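Local coordinates for envelope glycoprotein (Bourbon virus, PDB 5ZKX), which probably drives fusion of the viral and host membranes during entry, as a trimeric relative of baculovirus gp64 captured here in its postfusion form, at residues Ser140-Val145 against Ala428-Ala433; Ile46-Tyr51 against Trp424-Asn429. All coordinates share one frame; numbering follows the deposited sequence.

Contact 1: residues Ser140-Val145 against Ala428-Ala433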
# COMPACT_ATOMS: atom_id res chain seq x y z
N SER A 140 26.44 -35.25 2.95
CA SER A 140 26.34 -33.96 3.62
C SER A 140 24.88 -33.66 3.93
O SER A 140 24.00 -33.88 3.08
CB SER A 140 26.93 -32.84 2.76
OG SER A 140 27.25 -31.71 3.54
N TRP A 141 24.62 -33.15 5.13
CA TRP A 141 23.26 -32.96 5.62
C TRP A 141 22.93 -31.48 5.77
O TRP A 141 23.82 -30.63 5.94
CB TRP A 141 23.06 -33.65 6.97
CG TRP A 141 23.05 -35.14 6.89
CD1 TRP A 141 24.14 -35.96 6.82
CD2 TRP A 141 21.90 -35.99 6.87
NE1 TRP A 141 23.73 -37.27 6.75
CE2 TRP A 141 22.36 -37.31 6.78
CE3 TRP A 141 20.52 -35.75 6.91
CZ2 TRP A 141 21.50 -38.40 6.73
CZ3 TRP A 141 19.66 -36.84 6.86
CH2 TRP A 141 20.15 -38.14 6.77
N ARG A 142 21.64 -31.18 5.69
CA ARG A 142 21.11 -29.85 5.96
C ARG A 142 19.87 -29.99 6.82
O ARG A 142 19.13 -30.97 6.72
CB ARG A 142 20.79 -29.08 4.66
CG ARG A 142 19.48 -29.50 4.00
CD ARG A 142 19.33 -28.89 2.61
NE ARG A 142 19.55 -27.45 2.61
CZ ARG A 142 18.58 -26.54 2.50
NH1 ARG A 142 17.32 -26.94 2.36
NH2 ARG A 142 18.87 -25.25 2.51
N CYS A 143 19.65 -29.00 7.69
CA CYS A 143 18.46 -29.01 8.53
C CYS A 143 18.23 -27.62 9.11
O CYS A 143 19.16 -26.82 9.23
CB CYS A 143 18.56 -30.04 9.66
SG CYS A 143 19.81 -29.68 10.91
N GLY A 144 16.98 -27.36 9.46
CA GLY A 144 16.62 -26.10 10.09
C GLY A 144 15.28 -26.23 10.76
O GLY A 144 14.49 -27.13 10.45
N VAL A 145 15.02 -25.30 11.69
CA VAL A 145 13.77 -25.30 12.45
C VAL A 145 13.47 -23.86 12.86
O VAL A 145 14.38 -23.03 12.99
CB VAL A 145 13.86 -26.24 13.68
CG1 VAL A 145 14.72 -25.63 14.77
CG2 VAL A 145 12.46 -26.57 14.20
N ALA A 428 11.32 -19.68 2.35
CA ALA A 428 11.90 -19.12 1.14
C ALA A 428 13.40 -18.95 1.26
O ALA A 428 14.14 -19.15 0.29
CB ALA A 428 11.23 -17.78 0.81
N ASN A 429 13.88 -18.58 2.45
CA ASN A 429 15.32 -18.42 2.65
C ASN A 429 16.04 -19.76 2.62
O ASN A 429 17.13 -19.87 2.04
CB ASN A 429 15.59 -17.70 3.97
CG ASN A 429 15.10 -16.26 3.97
OD1 ASN A 429 15.01 -15.63 2.92
ND2 ASN A 429 14.80 -15.74 5.15
N SER A 430 15.45 -20.78 3.23
CA SER A 430 16.05 -22.11 3.22
C SER A 430 16.20 -22.64 1.80
O SER A 430 17.25 -23.17 1.43
CB SER A 430 15.21 -23.07 4.06
OG SER A 430 15.25 -24.37 3.53
N LYS A 431 15.16 -22.48 0.98
CA LYS A 431 15.23 -22.92 -0.41
C LYS A 431 16.28 -22.14 -1.18
O LYS A 431 16.99 -22.70 -2.02
CB LYS A 431 13.86 -22.78 -1.07
CG LYS A 431 12.79 -23.64 -0.44
CD LYS A 431 11.50 -23.59 -1.25
CE LYS A 431 10.44 -24.51 -0.65
NZ LYS A 431 9.10 -24.32 -1.26
N GLN A 432 16.39 -20.84 -0.91
CA GLN A 432 17.40 -20.03 -1.57
C GLN A 432 18.80 -20.46 -1.15
O GLN A 432 19.74 -20.43 -1.96
CB GLN A 432 17.17 -18.55 -1.26
CG GLN A 432 18.12 -17.60 -1.99
CD GLN A 432 18.06 -17.75 -3.49
OE1 GLN A 432 19.08 -17.92 -4.15
NE2 GLN A 432 16.85 -17.68 -4.05
N ALA A 433 18.96 -20.87 0.11
CA ALA A 433 20.26 -21.36 0.57
C ALA A 433 20.63 -22.66 -0.12
O ALA A 433 21.80 -22.88 -0.45
CB ALA A 433 20.23 -21.54 2.09
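Arg142 reaches from strand 134-148 to helix 422-437 and lays the outer edge of its guanidinium against one turn of the helix, at Ser430 and Ala433. The stronger of its two bonds to the helix runs from Arg142 NH2 to the backbone O of Ser430, 2.8 Å long with an N-H...O angle of 150°. The nitrogen stands 34° out of the plane of that carbonyl, so it approaches the oxygen on a tilt. The oxygen in turn lies only a little out of the guanidinium plane. A second, weak bond joins Arg142 NH1 to the hydroxyl OG of Ser430, at 3.5 Å. Serine suits this place because it is small enough to let the guanidinium close on the helix backbone and still offers a polar atom beside the carbonyl. Ala433, one turn further on, sets its CB 4.0 Å from Arg142 NH2, near the guanidinium plane; a methyl group borders the arginine there without competing for its hydrogens.

The arginine starts with CG between its own backbone N and carbonyl carbon (chi1 78°), extends through the next torsion, and bends at the third, which turns the flat end to the helix. Arginine suits the place because it is long and spreads several N-H groups in one plane: the same group forms salt bridges through NH1 to Glu187 and through NE to Glu122. Ala433 also packs on Glu122. Elsewhere on the helix, Gln432 packs on Leu435 of a second subunit, so this part of the helix also touches a trimer neighbour.

The chemistry implies a buried positive charge that two carboxylates probably balance, with the helix carbonyl as a further acceptor. Bonds spread over NE, NH1 and NH2 restrict rotation of the guanidinium and tie the helix to the sheet through polar contacts.

Contact 2: residues Ile46-Tyr51 against Trp424-Asn429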
# COMPACT_ATOMS: atom_id res chain seq x y z
N ILE A 46 8.18 -25.11 11.86
CA ILE A 46 8.59 -25.53 10.53
C ILE A 46 9.99 -26.12 10.63
O ILE A 46 10.89 -25.49 11.20
CB ILE A 46 8.57 -24.37 9.52
CG1 ILE A 46 7.21 -23.67 9.53
CG2 ILE A 46 8.89 -24.87 8.12
CD1 ILE A 46 7.09 -22.59 8.49
N GLY A 47 10.16 -27.32 10.10
CA GLY A 47 11.46 -27.97 10.09
C GLY A 47 11.73 -28.61 8.75
O GLY A 47 10.86 -29.25 8.17
N TYR A 48 12.95 -28.43 8.26
CA TYR A 48 13.38 -29.07 7.03
C TYR A 48 14.63 -29.90 7.29
O TYR A 48 15.38 -29.65 8.23
CB TYR A 48 13.63 -28.05 5.92
CG TYR A 48 14.82 -27.14 6.12
CD1 TYR A 48 16.07 -27.49 5.63
CD2 TYR A 48 14.68 -25.92 6.76
CE1 TYR A 48 17.16 -26.66 5.80
CE2 TYR A 48 15.76 -25.08 6.93
CZ TYR A 48 17.00 -25.45 6.45
OH TYR A 48 18.08 -24.62 6.61
N ARG A 49 14.83 -30.90 6.44
CA ARG A 49 16.01 -31.74 6.50
C ARG A 49 16.18 -32.44 5.16
O ARG A 49 15.20 -32.89 4.56
CB ARG A 49 15.91 -32.78 7.63
CG ARG A 49 17.05 -33.78 7.64
CD ARG A 49 16.99 -34.68 8.85
NE ARG A 49 15.75 -35.45 8.91
CZ ARG A 49 15.30 -36.06 10.00
NH1 ARG A 49 16.00 -35.98 11.12
NH2 ARG A 49 14.16 -36.73 9.97
N ALA A 50 17.43 -32.52 4.71
CA ALA A 50 17.77 -33.25 3.50
C ALA A 50 19.23 -33.66 3.59
O ALA A 50 19.97 -33.20 4.46
CB ALA A 50 17.51 -32.42 2.24
N TYR A 51 19.63 -34.53 2.67
CA TYR A 51 21.03 -34.93 2.58
C TYR A 51 21.45 -35.05 1.12
O TYR A 51 20.68 -35.52 0.27
CB TYR A 51 21.30 -36.24 3.34
CG TYR A 51 20.63 -37.49 2.80
CD1 TYR A 51 21.22 -38.23 1.78
CD2 TYR A 51 19.44 -37.95 3.33
CE1 TYR A 51 20.62 -39.37 1.29
CE2 TYR A 51 18.83 -39.10 2.85
CZ TYR A 51 19.44 -39.80 1.83
OH TYR A 51 18.84 -40.95 1.34
N TRP A 424 6.85 -18.47 6.16
CA TRP A 424 7.10 -18.55 4.73
C TRP A 424 8.38 -17.83 4.33
O TRP A 424 8.95 -18.14 3.28
CB TRP A 424 5.91 -18.00 3.96
CG TRP A 424 4.61 -18.63 4.37
CD1 TRP A 424 3.46 -17.99 4.73
CD2 TRP A 424 4.33 -20.03 4.47
NE1 TRP A 424 2.48 -18.90 5.04
CE2 TRP A 424 2.99 -20.17 4.89
CE3 TRP A 424 5.08 -21.19 4.24
CZ2 TRP A 424 2.39 -21.41 5.08
CZ3 TRP A 424 4.48 -22.42 4.43
CH2 TRP A 424 3.15 -22.52 4.85
N THR A 425 8.83 -16.87 5.13
CA THR A 425 10.14 -16.27 4.89
C THR A 425 11.25 -17.24 5.28
O THR A 425 12.29 -17.31 4.60
CB THR A 425 10.26 -14.96 5.66
OG1 THR A 425 9.18 -14.09 5.27
CG2 THR A 425 11.58 -14.28 5.36
N PHE A 426 11.05 -17.99 6.36
CA PHE A 426 11.98 -19.06 6.71
C PHE A 426 12.08 -20.09 5.60
O PHE A 426 13.18 -20.53 5.23
CB PHE A 426 11.53 -19.72 8.02
CG PHE A 426 12.37 -20.89 8.43
CD1 PHE A 426 13.55 -20.71 9.12
CD2 PHE A 426 11.96 -22.19 8.15
CE1 PHE A 426 14.32 -21.79 9.51
CE2 PHE A 426 12.72 -23.27 8.54
CZ PHE A 426 13.91 -23.07 9.22
N VAL A 427 10.93 -20.49 5.04
CA VAL A 427 10.92 -21.47 3.96
C VAL A 427 11.64 -20.92 2.73
O VAL A 427 12.48 -21.59 2.13
CB VAL A 427 9.48 -21.89 3.64
CG1 VAL A 427 9.40 -22.56 2.27
CG2 VAL A 427 8.95 -22.83 4.71
N ALA A 428 11.32 -19.68 2.35
CA ALA A 428 11.90 -19.12 1.14
C ALA A 428 13.40 -18.95 1.26
O ALA A 428 14.14 -19.15 0.29
CB ALA A 428 11.23 -17.78 0.81
N ASN A 429 13.88 -18.58 2.45
CA ASN A 429 15.32 -18.42 2.65
C ASN A 429 16.04 -19.76 2.62
O ASN A 429 17.13 -19.87 2.04
CB ASN A 429 15.59 -17.70 3.97
CG ASN A 429 15.10 -16.26 3.97
OD1 ASN A 429 15.01 -15.63 2.92
ND2 ASN A 429 14.80 -15.74 5.15
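Ile46 and Phe426 slide past each other in opposite directions between strand 44-58 and helix 422-437, whose short segments here run almost parallel, at 13°, with axes 9.6 Å apart.

The apolar contacts of Ile46 centre on one methyl group. Ile46 CG2 lies 4.0 Å from Val427 CG2 and 4.1 Å from Phe426 CD2, filling the angle between two consecutive helix residues. The branched isoleucine and valine give broad, stiff surfaces suited to a buried joint.

The aromatic contact pairs Tyr48 with Phe426. Phe426 CG stands anti to its backbone N (chi1 176°), which carries the long, flat ring out from the helix to the strand, where Tyr48 offers it a ring edge: Phe426 CZ is 3.6 Å from Tyr48 CE2. The planes make an angle of 48° with centroids 5.7 Å apart, an oblique pairing. Phe426 CE2 also lies 3.9 Å from the backbone O of Ile46, which approaches the ring obliquely.

Around this apolar joint, Phe188 and Tyr190 of strand 188-192 pack on both Ile46 and Val427, while Thr146 of strand 134-148 touches Phe426. The helix segment therefore runs along strand 44-58 and touches its sheet neighbours 134-148 and 188-192 as well.

Contact 1 and contact 2 have centres about 5 Å apart and share helix 422-437, with Ala428 and Asn429 common to the two helix segments. Their strands, 44-58 and 134-148, are antiparallel neighbours in one sheet, joined by probable backbone bonds such as Arg142 N to Ala50 O. Along the chain 46-51 comes first, 140-145 next and the helix last, near the end of the modelled chain. Tyr48 bridges the two: Tyr48 CE1 lies 3.5 Å from Arg142 NH1, and Tyr48 CE2 lies 3.5 Å from Ser430 OG. An apolar joint on one helix turn thus gives way to a polar one on the next, carried by an arginine of the strand, fastening this late helix to a sheet built from much earlier sequence.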